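Local coordinates for glycosyl hydrolases family 31 family protein (Aspergillus niger, PDB 6DRU), which catalyses the release of alpha-xylose from the non-reducing terminal glucose of xyloglucan oligosaccharides, at residues N42-I47 against G436-W441; Y95-Y100 against V216-V221; T230-I235 against G610-R615; T548-F553 against Q699-F704. All coordinates share one frame; numbering follows the deposited sequence. Where two conformers were deposited one is given.

Contact 1 (N42-I47 against G436-W441); sequences NEISFI and GKLYPW
F46 reaches across the interface to W441 and L438, and nearly all of its contact is made by one side of its ring. From CB the chain turns with CG anti to the carbonyl carbon (chi1 -61°), which carries the ring over to W441 on helix 439-455. Beyond CB and CG, the first atom to touch is CD1, which sits 4.0 Å from W441 CE2 and equally close to W441 NE1. Next along the same flank, CE1 comes to 3.9 Å from W441 CD2 and lies over one face of the indole, offset toward its rim. CZ, at the tip, meets L438 CD1 at 4.2 Å. The result is a T-shaped (edge-to-face) pair: the phenyl edge is directed at the pyrrole part of W441, with ring centroids 5.0 Å apart and planes at 79°. F46 belongs to the loop between strands 28-35 and 66-68, whereas W441 lies in a helix of the family 31 TIM barrel, so the pair joins the N-terminal beta domain to the barrel. Each ring has a further edge-to-face partner, Y473 for F46 and F479 for W441. Beside the aromatic pair, L438 spreads its two methyls between two loop residues. Its CD1 approaches F46 CE1 obliquely at 4.0 Å, and its CD2 rests 4.0 Å from I44 CG1, the two aliphatic chains crossing at about a right angle. The loop backbone is held by N192, whose side-chain amide bonds to both F46 N and S45 OG.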
# COMPACT_ATOMS: atom_id res chain seq x y z
N ASN A 42 -8.86 21.10 -7.60
CA ASN A 42 -7.51 21.30 -8.12
C ASN A 42 -7.05 20.14 -9.00
O ASN A 42 -5.85 19.97 -9.20
CB ASN A 42 -6.53 21.51 -6.97
CG ASN A 42 -6.61 20.42 -5.91
OD1 ASN A 42 -6.30 19.26 -6.17
ND2 ASN A 42 -7.02 20.80 -4.71
N GLU A 43 -7.99 19.34 -9.51
CA GLU A 43 -7.62 18.28 -10.43
C GLU A 43 -7.14 18.87 -11.75
O GLU A 43 -7.56 19.96 -12.16
CB GLU A 43 -8.80 17.34 -10.67
CG GLU A 43 -9.16 16.45 -9.49
CD GLU A 43 -10.11 17.12 -8.51
OE1 GLU A 43 -10.60 18.23 -8.82
OE2 GLU A 43 -10.37 16.53 -7.44
N ILE A 44 -6.27 18.14 -12.43
CA ILE A 44 -5.70 18.57 -13.70
C ILE A 44 -6.62 18.15 -14.83
O ILE A 44 -6.98 16.97 -14.94
CB ILE A 44 -4.28 18.01 -13.90
CG1 ILE A 44 -3.28 18.70 -12.95
CG2 ILE A 44 -3.84 18.16 -15.35
CD1 ILE A 44 -3.25 18.15 -11.55
N SER A 45 -7.00 19.11 -15.67
CA SER A 45 -7.92 18.88 -16.78
C SER A 45 -7.27 19.38 -18.06
O SER A 45 -6.54 20.38 -18.05
CB SER A 45 -9.26 19.59 -16.56
OG SER A 45 -10.12 19.40 -17.67
N PHE A 46 -7.53 18.67 -19.16
CA PHE A 46 -6.96 19.00 -20.45
C PHE A 46 -8.00 19.51 -21.44
O PHE A 46 -7.67 19.73 -22.61
CB PHE A 46 -6.22 17.79 -21.02
CG PHE A 46 -5.08 17.32 -20.17
CD1 PHE A 46 -3.83 17.92 -20.26
CD2 PHE A 46 -5.26 16.28 -19.26
CE1 PHE A 46 -2.78 17.49 -19.47
CE2 PHE A 46 -4.21 15.85 -18.46
CZ PHE A 46 -2.97 16.46 -18.57
N ILE A 47 -9.24 19.71 -21.00
CA ILE A 47 -10.30 20.20 -21.86
C ILE A 47 -10.67 21.61 -21.44
O ILE A 47 -10.48 22.02 -20.29
CB ILE A 47 -11.54 19.27 -21.82
CG1 ILE A 47 -12.18 19.29 -20.44
CG2 ILE A 47 -11.16 17.86 -22.23
CD1 ILE A 47 -13.55 18.65 -20.40
N GLY A 436 1.40 11.60 -13.80
CA GLY A 436 2.61 11.49 -14.60
C GLY A 436 2.44 11.88 -16.06
O GLY A 436 3.36 12.43 -16.67
N LYS A 437 1.27 11.60 -16.64
CA LYS A 437 1.04 11.93 -18.04
C LYS A 437 1.10 13.43 -18.31
O LYS A 437 1.16 13.84 -19.47
CB LYS A 437 -0.31 11.38 -18.50
CG LYS A 437 -0.53 9.92 -18.16
CD LYS A 437 0.45 9.02 -18.90
CE LYS A 437 -0.01 8.76 -20.33
NZ LYS A 437 1.10 8.93 -21.31
N LEU A 438 1.09 14.26 -17.26
CA LEU A 438 1.17 15.70 -17.41
C LEU A 438 2.58 16.20 -17.69
O LEU A 438 2.73 17.29 -18.26
CB LEU A 438 0.61 16.38 -16.15
CG LEU A 438 0.85 17.87 -15.90
CD1 LEU A 438 0.12 18.72 -16.93
CD2 LEU A 438 0.43 18.26 -14.49
N TYR A 439 3.60 15.42 -17.33
CA TYR A 439 4.97 15.94 -17.34
C TYR A 439 5.41 16.48 -18.70
O TYR A 439 5.85 17.64 -18.75
CB TYR A 439 5.94 14.86 -16.84
CG TYR A 439 7.34 15.37 -16.61
CD1 TYR A 439 8.28 15.36 -17.64
CD2 TYR A 439 7.72 15.88 -15.38
CE1 TYR A 439 9.57 15.84 -17.43
CE2 TYR A 439 9.00 16.36 -15.17
CZ TYR A 439 9.92 16.33 -16.20
OH TYR A 439 11.19 16.81 -15.98
N PRO A 440 5.33 15.73 -19.81
CA PRO A 440 5.75 16.33 -21.09
C PRO A 440 4.84 17.44 -21.56
O PRO A 440 5.30 18.38 -22.22
CB PRO A 440 5.73 15.14 -22.05
CG PRO A 440 4.70 14.23 -21.49
CD PRO A 440 4.82 14.36 -19.99
N TRP A 441 3.55 17.37 -21.23
CA TRP A 441 2.62 18.44 -21.57
C TRP A 441 3.01 19.74 -20.86
O TRP A 441 3.01 20.81 -21.46
CB TRP A 441 1.20 18.02 -21.20
CG TRP A 441 0.10 18.90 -21.71
CD1 TRP A 441 -0.64 18.72 -22.83
CD2 TRP A 441 -0.39 20.10 -21.09
NE1 TRP A 441 -1.57 19.72 -22.96
CE2 TRP A 441 -1.43 20.59 -21.91
CE3 TRP A 441 -0.05 20.81 -19.94
CZ2 TRP A 441 -2.13 21.75 -21.61
CZ3 TRP A 441 -0.75 21.97 -19.64
CH2 TRP A 441 -1.78 22.42 -20.47

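Contact 2 (Y95-Y100 against V216-V221); sequences YRLSFY and VDYVIV
The ring of F99 has the methyl CG2 of I220 over one face and the hydroxyl of Y218 at its edge. The methyl makes a CH-pi contact: I220 CG2 lies 3.8 Å from the F99 ring centroid, only 16° off the ring normal. The other branch of I220 reaches the base of the same ring, with CD1 4.0 Å from F99 CG, so the isoleucine straddles the phenyl group from its root to its CE1 side. Y218 OH, close to the plane of that ring, is more distant at 4.3 Å from F99 CE2 and has a nearer neighbour in L97, whose CD1 is 3.6 Å away. The two segments belong to different sheets, 98-102 to a four-stranded antiparallel sheet and 216-222 to an eight-stranded mixed one, and they face each other as the layers of a beta sandwich. Alternate residues, L97 and F99 from one segment, Y218 and I220 from the other, point toward the opposing layer. A chi1 of 65° sends the hydroxyl of Y218 toward L97, while its ring meets F141 edge-to-face and F189 with planes at about 20°. Just before L97 the chain forms a classic beta bulge, in which Y95 and R96 both face T86.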
# COMPACT_ATOMS: atom_id res chain seq x y z
N TYR A 95 -29.23 4.51 -13.17
CA TYR A 95 -27.86 4.65 -12.70
C TYR A 95 -26.83 4.13 -13.69
O TYR A 95 -25.63 4.14 -13.38
CB TYR A 95 -27.69 3.94 -11.34
CG TYR A 95 -28.18 2.51 -11.33
CD1 TYR A 95 -27.42 1.49 -11.90
CD2 TYR A 95 -29.39 2.18 -10.75
CE1 TYR A 95 -27.87 0.19 -11.90
CE2 TYR A 95 -29.84 0.88 -10.73
CZ TYR A 95 -29.08 -0.12 -11.31
OH TYR A 95 -29.54 -1.42 -11.30
N ARG A 96 -27.25 3.66 -14.86
CA ARG A 96 -26.36 3.22 -15.92
C ARG A 96 -26.49 4.16 -17.11
O ARG A 96 -27.58 4.63 -17.42
CB ARG A 96 -26.67 1.78 -16.34
CG ARG A 96 -26.32 0.75 -15.28
CD ARG A 96 -24.84 0.40 -15.32
NE ARG A 96 -24.42 -0.33 -14.13
CZ ARG A 96 -23.85 0.24 -13.07
NH1 ARG A 96 -23.61 1.54 -13.07
NH2 ARG A 96 -23.50 -0.50 -12.03
N LEU A 97 -25.37 4.44 -17.77
CA LEU A 97 -25.32 5.41 -18.85
C LEU A 97 -25.29 4.72 -20.21
O LEU A 97 -24.67 3.66 -20.37
CB LEU A 97 -24.10 6.32 -18.71
CG LEU A 97 -23.90 7.00 -17.35
CD1 LEU A 97 -22.75 7.99 -17.41
CD2 LEU A 97 -25.18 7.69 -16.89
N SER A 98 -25.97 5.32 -21.18
CA SER A 98 -25.96 4.86 -22.56
C SER A 98 -26.06 6.08 -23.47
O SER A 98 -26.78 7.03 -23.16
CB SER A 98 -27.11 3.88 -22.84
OG SER A 98 -28.37 4.50 -22.64
N PHE A 99 -25.35 6.04 -24.60
CA PHE A 99 -25.24 7.18 -25.50
C PHE A 99 -25.67 6.79 -26.90
O PHE A 99 -25.18 5.80 -27.46
CB PHE A 99 -23.80 7.72 -25.51
CG PHE A 99 -23.35 8.25 -24.18
CD1 PHE A 99 -23.64 9.55 -23.81
CD2 PHE A 99 -22.64 7.45 -23.30
CE1 PHE A 99 -23.23 10.05 -22.58
CE2 PHE A 99 -22.23 7.93 -22.08
CZ PHE A 99 -22.52 9.23 -21.72
N TYR A 100 -26.57 7.58 -27.48
CA TYR A 100 -27.06 7.38 -28.83
C TYR A 100 -26.78 8.61 -29.68
O TYR A 100 -26.61 9.72 -29.17
CB TYR A 100 -28.57 7.09 -28.85
CG TYR A 100 -28.99 5.86 -28.08
CD1 TYR A 100 -29.15 5.90 -26.70
CD2 TYR A 100 -29.23 4.66 -28.73
CE1 TYR A 100 -29.54 4.78 -25.99
CE2 TYR A 100 -29.62 3.53 -28.04
CZ TYR A 100 -29.78 3.60 -26.66
OH TYR A 100 -30.16 2.48 -25.97
N VAL A 216 -12.93 10.76 -11.72
CA VAL A 216 -12.95 10.24 -13.08
C VAL A 216 -13.66 11.26 -13.96
O VAL A 216 -14.67 11.86 -13.56
CB VAL A 216 -13.64 8.87 -13.15
CG1 VAL A 216 -13.59 8.31 -14.56
CG2 VAL A 216 -12.98 7.90 -12.18
N ASP A 217 -13.14 11.46 -15.17
CA ASP A 217 -13.64 12.52 -16.05
C ASP A 217 -13.43 12.10 -17.50
O ASP A 217 -12.29 11.82 -17.91
CB ASP A 217 -12.91 13.84 -15.76
CG ASP A 217 -13.48 15.01 -16.54
OD1 ASP A 217 -14.51 14.85 -17.22
OD2 ASP A 217 -12.90 16.11 -16.46
N TYR A 218 -14.51 12.05 -18.27
CA TYR A 218 -14.40 11.76 -19.70
C TYR A 218 -15.47 12.54 -20.46
O TYR A 218 -16.47 12.99 -19.89
CB TYR A 218 -14.50 10.26 -19.99
CG TYR A 218 -15.84 9.60 -19.68
CD1 TYR A 218 -16.88 9.62 -20.60
CD2 TYR A 218 -16.04 8.94 -18.48
CE1 TYR A 218 -18.09 9.01 -20.33
CE2 TYR A 218 -17.25 8.32 -18.19
CZ TYR A 218 -18.27 8.36 -19.12
OH TYR A 218 -19.47 7.76 -18.85
N VAL A 219 -15.24 12.69 -21.76
CA VAL A 219 -16.13 13.41 -22.67
C VAL A 219 -16.37 12.54 -23.89
O VAL A 219 -15.43 11.95 -24.44
CB VAL A 219 -15.54 14.78 -23.08
CG1 VAL A 219 -16.48 15.51 -24.02
CG2 VAL A 219 -15.25 15.63 -21.86
N ILE A 220 -17.62 12.46 -24.33
CA ILE A 220 -18.00 11.73 -25.53
C ILE A 220 -18.74 12.68 -26.47
O ILE A 220 -19.63 13.41 -26.03
CB ILE A 220 -18.85 10.48 -25.20
CG1 ILE A 220 -19.23 9.73 -26.47
CG2 ILE A 220 -20.09 10.86 -24.40
CD1 ILE A 220 -19.89 8.40 -26.22
N VAL A 221 -18.35 12.67 -27.74
CA VAL A 221 -18.94 13.54 -28.75
C VAL A 221 -19.30 12.69 -29.96
O VAL A 221 -18.54 11.81 -30.37
CB VAL A 221 -17.98 14.69 -29.14
CG1 VAL A 221 -16.63 14.14 -29.58
CG2 VAL A 221 -18.59 15.55 -30.22

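Contact 3 (T230-I235 against G610-R615); sequences TLQQRI and GRSIMR
Q232 and G610 are joined through a water molecule, the one polar bridge between the two segments. The water donates to Q232 OE1 at 2.8 Å and to G610 O, also at 2.8 Å, linking the amide of a helix residue to a backbone carbonyl just beyond the end of helix 596-609. G610 is the first residue to leave that helix and has a positive phi of 71°. The other end of the Q232 amide looks elsewhere: NE2 bonds to the backbone carbonyl of A507, which is consistent with OE1 being the end that faces the water.

Van der Waals contact is made by the aliphatic part of the same side chain. Q232 CB rests 3.7 Å from G610 O. With chi1 at -70°, CG lies 3.8 Å from S612 OG, and the bend at chi2 then turns the amide toward the water.

Ionic and hydrogen bonds also tie segment 610-615 within itself and to its surroundings. R615 NH1 donates to S612 O at 3.2 Å in a nearly straight bond (165°), with the acceptor in the guanidinium plane. Carboxylates engage its other nitrogens, NH2 with D229 and NE with D620. D229 lies three residues before Q232 on helix 228-239, and R615 lies on strand 614-615, one of the outermost strands of the C-terminal antiparallel sheet.

No direct hydrogen bond crosses between the segments, and the touching residues are buried. The chemistry implies that both ends of a buried amide are satisfied, one by a carbonyl and the other by water, while R615 and D229 supply a direct charged tie between this helix and the C-terminal domain.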
# COMPACT_ATOMS: atom_id res chain seq x y z
N THR A 230 -15.61 16.42 -38.81
CA THR A 230 -16.37 17.03 -37.73
C THR A 230 -15.89 16.53 -36.37
O THR A 230 -15.79 17.31 -35.42
CB THR A 230 -17.87 16.75 -37.90
OG1 THR A 230 -18.31 17.32 -39.14
CG2 THR A 230 -18.66 17.36 -36.76
N LEU A 231 -15.60 15.23 -36.27
CA LEU A 231 -15.05 14.69 -35.02
C LEU A 231 -13.78 15.44 -34.61
O LEU A 231 -13.63 15.83 -33.45
CB LEU A 231 -14.77 13.20 -35.18
CG LEU A 231 -15.98 12.26 -35.11
CD1 LEU A 231 -15.54 10.82 -35.34
CD2 LEU A 231 -16.67 12.40 -33.76
N GLN A 232 -12.87 15.65 -35.56
CA GLN A 232 -11.66 16.42 -35.26
C GLN A 232 -11.98 17.88 -34.97
O GLN A 232 -11.25 18.52 -34.20
CB GLN A 232 -10.67 16.31 -36.42
CG GLN A 232 -10.04 14.93 -36.56
CD GLN A 232 -9.23 14.54 -35.34
OE1 GLN A 232 -8.46 15.34 -34.80
NE2 GLN A 232 -9.39 13.30 -34.90
N GLN A 233 -13.05 18.41 -35.56
CA GLN A 233 -13.47 19.77 -35.23
C GLN A 233 -13.93 19.85 -33.78
O GLN A 233 -13.68 20.85 -33.09
CB GLN A 233 -14.58 20.23 -36.17
CG GLN A 233 -14.66 21.74 -36.36
CD GLN A 233 -15.95 22.17 -37.02
OE1 GLN A 233 -16.42 21.53 -37.96
NE2 GLN A 233 -16.54 23.25 -36.52
N ARG A 234 -14.61 18.80 -33.30
CA ARG A 234 -15.09 18.78 -31.92
C ARG A 234 -13.96 18.51 -30.94
O ARG A 234 -13.91 19.11 -29.86
CB ARG A 234 -16.19 17.74 -31.77
CG ARG A 234 -17.35 17.91 -32.73
CD ARG A 234 -18.30 19.01 -32.28
NE ARG A 234 -19.45 19.13 -33.17
CZ ARG A 234 -19.55 20.01 -34.15
NH1 ARG A 234 -18.56 20.86 -34.39
NH2 ARG A 234 -20.65 20.05 -34.90
N ILE A 235 -13.04 17.60 -31.29
CA ILE A 235 -11.93 17.28 -30.40
C ILE A 235 -11.05 18.51 -30.18
O ILE A 235 -10.66 18.82 -29.05
CB ILE A 235 -11.11 16.10 -30.96
CG1 ILE A 235 -11.94 14.82 -30.96
CG2 ILE A 235 -9.82 15.91 -30.18
CD1 ILE A 235 -11.30 13.68 -31.72
N GLY A 610 -9.23 22.48 -36.86
CA GLY A 610 -8.61 21.20 -36.59
C GLY A 610 -8.60 20.29 -37.79
O GLY A 610 -8.57 19.06 -37.64
N ARG A 611 -8.63 20.86 -38.99
CA ARG A 611 -8.58 20.11 -40.24
C ARG A 611 -7.24 19.38 -40.32
O ARG A 611 -6.19 20.02 -40.41
CB ARG A 611 -8.76 21.05 -41.43
CG ARG A 611 -9.12 20.37 -42.73
CD ARG A 611 -10.40 19.58 -42.57
NE ARG A 611 -10.85 19.00 -43.83
CZ ARG A 611 -11.85 19.49 -44.55
NH1 ARG A 611 -12.49 20.58 -44.14
NH2 ARG A 611 -12.20 18.91 -45.69
N SER A 612 -7.28 18.05 -40.28
CA SER A 612 -6.05 17.27 -40.20
C SER A 612 -5.15 17.53 -41.40
O SER A 612 -5.62 17.61 -42.54
CB SER A 612 -6.37 15.78 -40.10
OG SER A 612 -7.20 15.50 -38.99
N ILE A 613 -3.85 17.67 -41.14
CA ILE A 613 -2.89 18.01 -42.18
C ILE A 613 -2.56 16.76 -42.99
O ILE A 613 -2.94 16.67 -44.17
CB ILE A 613 -1.62 18.64 -41.58
CG1 ILE A 613 -2.00 19.92 -40.84
CG2 ILE A 613 -0.61 18.93 -42.67
CD1 ILE A 613 -0.83 20.61 -40.18
N MET A 614 -1.88 15.79 -42.40
CA MET A 614 -1.70 14.50 -43.05
C MET A 614 -2.86 13.60 -42.64
O MET A 614 -3.14 13.44 -41.45
CB MET A 614 -0.34 13.87 -42.73
CG MET A 614 -0.01 13.65 -41.27
SD MET A 614 1.67 13.01 -41.11
CE MET A 614 1.52 11.41 -41.90
N ARG A 615 -3.53 13.02 -43.63
CA ARG A 615 -4.88 12.50 -43.47
C ARG A 615 -4.94 11.02 -43.82
O ARG A 615 -4.66 10.66 -44.97
CB ARG A 615 -5.85 13.30 -44.34
CG ARG A 615 -5.83 14.80 -44.07
CD ARG A 615 -6.63 15.58 -45.10
NE ARG A 615 -8.05 15.24 -45.08
CZ ARG A 615 -8.91 15.68 -44.18
NH1 ARG A 615 -8.51 16.49 -43.20
NH2 ARG A 615 -10.18 15.32 -44.24
O HOH W 1 -7.22 17.74 -35.57

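Contact 4 (T548-F553 against Q699-F704); sequences TTFLPF and QHIPVF
The backbones of F550 and V703 stand well apart, with alpha carbons 9.2 Å from each other and no backbone hydrogen bond between the segments, so side chains bridge the interval. F550 comes from the loop that follows helix 535-548. With CG anti to the carbonyl carbon (chi1 -55°), its ring extends toward the other segment and meets two branched side chains at its CE2 side, one of them over a face. V703 approaches from the opposite direction and places CG2 over that face, 4.1 Å from the F550 ring centroid and 14° off the normal, a CH-pi contact displaced toward the rim. The atoms nearest to this methyl are F550 CE2 and CZ, both 4.0 Å from V703 CG2. I701 slides past F550 in the opposite direction, and its CG2 packs 3.7 Å from F550 CE2. Being two residues apart in an extended chain, I701 and V703 present their methyls on the same side, whereas P702 between them packs on W662 and V664. L591, L649 and V651 also touch the F550 side chain, while the carbonyl of F550 accepts a hydrogen bond from Y643 OH. R592 holds the loop by bonding to the carbonyls of T549, L551 and P552. The arrangement is a hydrophobic domain interface of the glycoside hydrolase family 31 architecture: the loop leading into barrel strand 554-555 sends an aromatic side chain against the antiparallel beta sheet of the C-terminal domain.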
# COMPACT_ATOMS: atom_id res chain seq x y z
N THR A 548 9.89 13.14 -46.36
CA THR A 548 9.78 14.25 -45.43
C THR A 548 9.36 15.54 -46.12
O THR A 548 8.89 16.47 -45.44
CB THR A 548 11.10 14.46 -44.69
OG1 THR A 548 12.10 14.91 -45.62
CG2 THR A 548 11.57 13.16 -44.06
N THR A 549 9.51 15.62 -47.44
CA THR A 549 8.99 16.78 -48.17
C THR A 549 7.48 16.89 -48.03
O THR A 549 6.94 18.00 -47.98
CB THR A 549 9.37 16.68 -49.65
OG1 THR A 549 10.74 16.29 -49.78
CG2 THR A 549 9.16 18.02 -50.35
N PHE A 550 6.79 15.76 -47.94
CA PHE A 550 5.33 15.75 -47.84
C PHE A 550 4.90 15.35 -46.44
O PHE A 550 4.06 14.46 -46.26
CB PHE A 550 4.75 14.81 -48.90
CG PHE A 550 5.18 15.14 -50.30
CD1 PHE A 550 4.47 16.05 -51.06
CD2 PHE A 550 6.32 14.56 -50.84
CE1 PHE A 550 4.87 16.37 -52.34
CE2 PHE A 550 6.73 14.88 -52.12
CZ PHE A 550 6.00 15.78 -52.87
N LEU A 551 5.47 16.01 -45.44
CA LEU A 551 5.14 15.86 -44.03
C LEU A 551 4.92 17.25 -43.45
O LEU A 551 5.36 18.25 -44.03
CB LEU A 551 6.24 15.13 -43.26
CG LEU A 551 6.33 13.62 -43.46
CD1 LEU A 551 7.53 13.06 -42.71
CD2 LEU A 551 5.05 12.96 -43.00
N PRO A 552 4.22 17.35 -42.31
CA PRO A 552 3.97 18.68 -41.72
C PRO A 552 5.23 19.50 -41.52
O PRO A 552 5.19 20.73 -41.67
CB PRO A 552 3.29 18.34 -40.40
CG PRO A 552 2.57 17.06 -40.68
CD PRO A 552 3.49 16.29 -41.59
N PHE A 553 6.35 18.86 -41.19
CA PHE A 553 7.63 19.55 -41.09
C PHE A 553 8.71 18.67 -41.71
O PHE A 553 8.79 17.48 -41.41
CB PHE A 553 7.98 19.87 -39.63
CG PHE A 553 7.08 20.91 -39.01
CD1 PHE A 553 7.38 22.26 -39.14
CD2 PHE A 553 5.95 20.54 -38.31
CE1 PHE A 553 6.55 23.22 -38.59
CE2 PHE A 553 5.12 21.50 -37.75
CZ PHE A 553 5.42 22.84 -37.89
N GLN A 699 14.68 8.94 -57.69
CA GLN A 699 14.49 10.38 -57.55
C GLN A 699 13.02 10.78 -57.44
O GLN A 699 12.74 11.95 -57.18
CB GLN A 699 15.11 11.12 -58.74
CG GLN A 699 16.26 10.38 -59.41
CD GLN A 699 15.79 9.39 -60.46
OE1 GLN A 699 14.72 9.55 -61.04
NE2 GLN A 699 16.60 8.36 -60.70
N HIS A 700 12.09 9.84 -57.64
CA HIS A 700 10.67 10.14 -57.64
C HIS A 700 9.98 9.39 -56.51
O HIS A 700 10.16 8.18 -56.36
CB HIS A 700 10.03 9.77 -58.98
CG HIS A 700 10.50 10.62 -60.13
ND1 HIS A 700 11.11 11.84 -59.95
CD2 HIS A 700 10.45 10.41 -61.46
CE1 HIS A 700 11.41 12.35 -61.12
NE2 HIS A 700 11.03 11.51 -62.06
N ILE A 701 9.19 10.11 -55.72
CA ILE A 701 8.36 9.51 -54.67
C ILE A 701 6.93 9.46 -55.18
O ILE A 701 6.42 10.48 -55.68
CB ILE A 701 8.45 10.30 -53.35
CG1 ILE A 701 7.50 9.69 -52.31
CG2 ILE A 701 8.18 11.79 -53.56
CD1 ILE A 701 7.57 10.35 -50.97
N PRO A 702 6.25 8.31 -55.10
CA PRO A 702 4.89 8.21 -55.65
C PRO A 702 3.92 9.19 -55.01
O PRO A 702 3.57 9.08 -53.83
CB PRO A 702 4.50 6.76 -55.35
CG PRO A 702 5.80 6.03 -55.26
CD PRO A 702 6.77 7.01 -54.65
N VAL A 703 3.49 10.18 -55.80
CA VAL A 703 2.57 11.22 -55.34
C VAL A 703 1.58 11.51 -56.46
O VAL A 703 1.98 11.78 -57.60
CB VAL A 703 3.32 12.51 -54.93
CG1 VAL A 703 2.34 13.66 -54.75
CG2 VAL A 703 4.13 12.29 -53.66
N PHE A 704 0.29 11.45 -56.14
CA PHE A 704 -0.77 11.87 -57.03
C PHE A 704 -1.40 13.15 -56.49
O PHE A 704 -1.16 13.55 -55.35
CB PHE A 704 -1.84 10.78 -57.18
CG PHE A 704 -1.32 9.48 -57.71
CD1 PHE A 704 -0.66 8.59 -56.87
CD2 PHE A 704 -1.49 9.14 -59.04
CE1 PHE A 704 -0.18 7.39 -57.35
CE2 PHE A 704 -1.01 7.94 -59.52
CZ PHE A 704 -0.36 7.07 -58.68

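How the contacts relate
Contacts 2, 3 and 4 are buried, while contact 1 is only partly so. Contact 2 stays within the N-terminal sandwich, whereas contacts 1 and 4 fasten the barrel to that sandwich and to the C-terminal sheet, on opposite sides of the chain's centre. Contacts 1, 2 and 4 each use a phenylalanine ring with aliphatic partners, contact 1 adding an aromatic pair; contact 3 relies on water and polar groups. Contacts 1 and 2 meet where I47 packs on V219. Strand 216-222 leads into helix 228-239, so contact 2 passes to contact 3 through the carbonyl of V221 against L231. Contacts 3 and 4 share the C-terminal sheet, with M614 lying against L551 and P552.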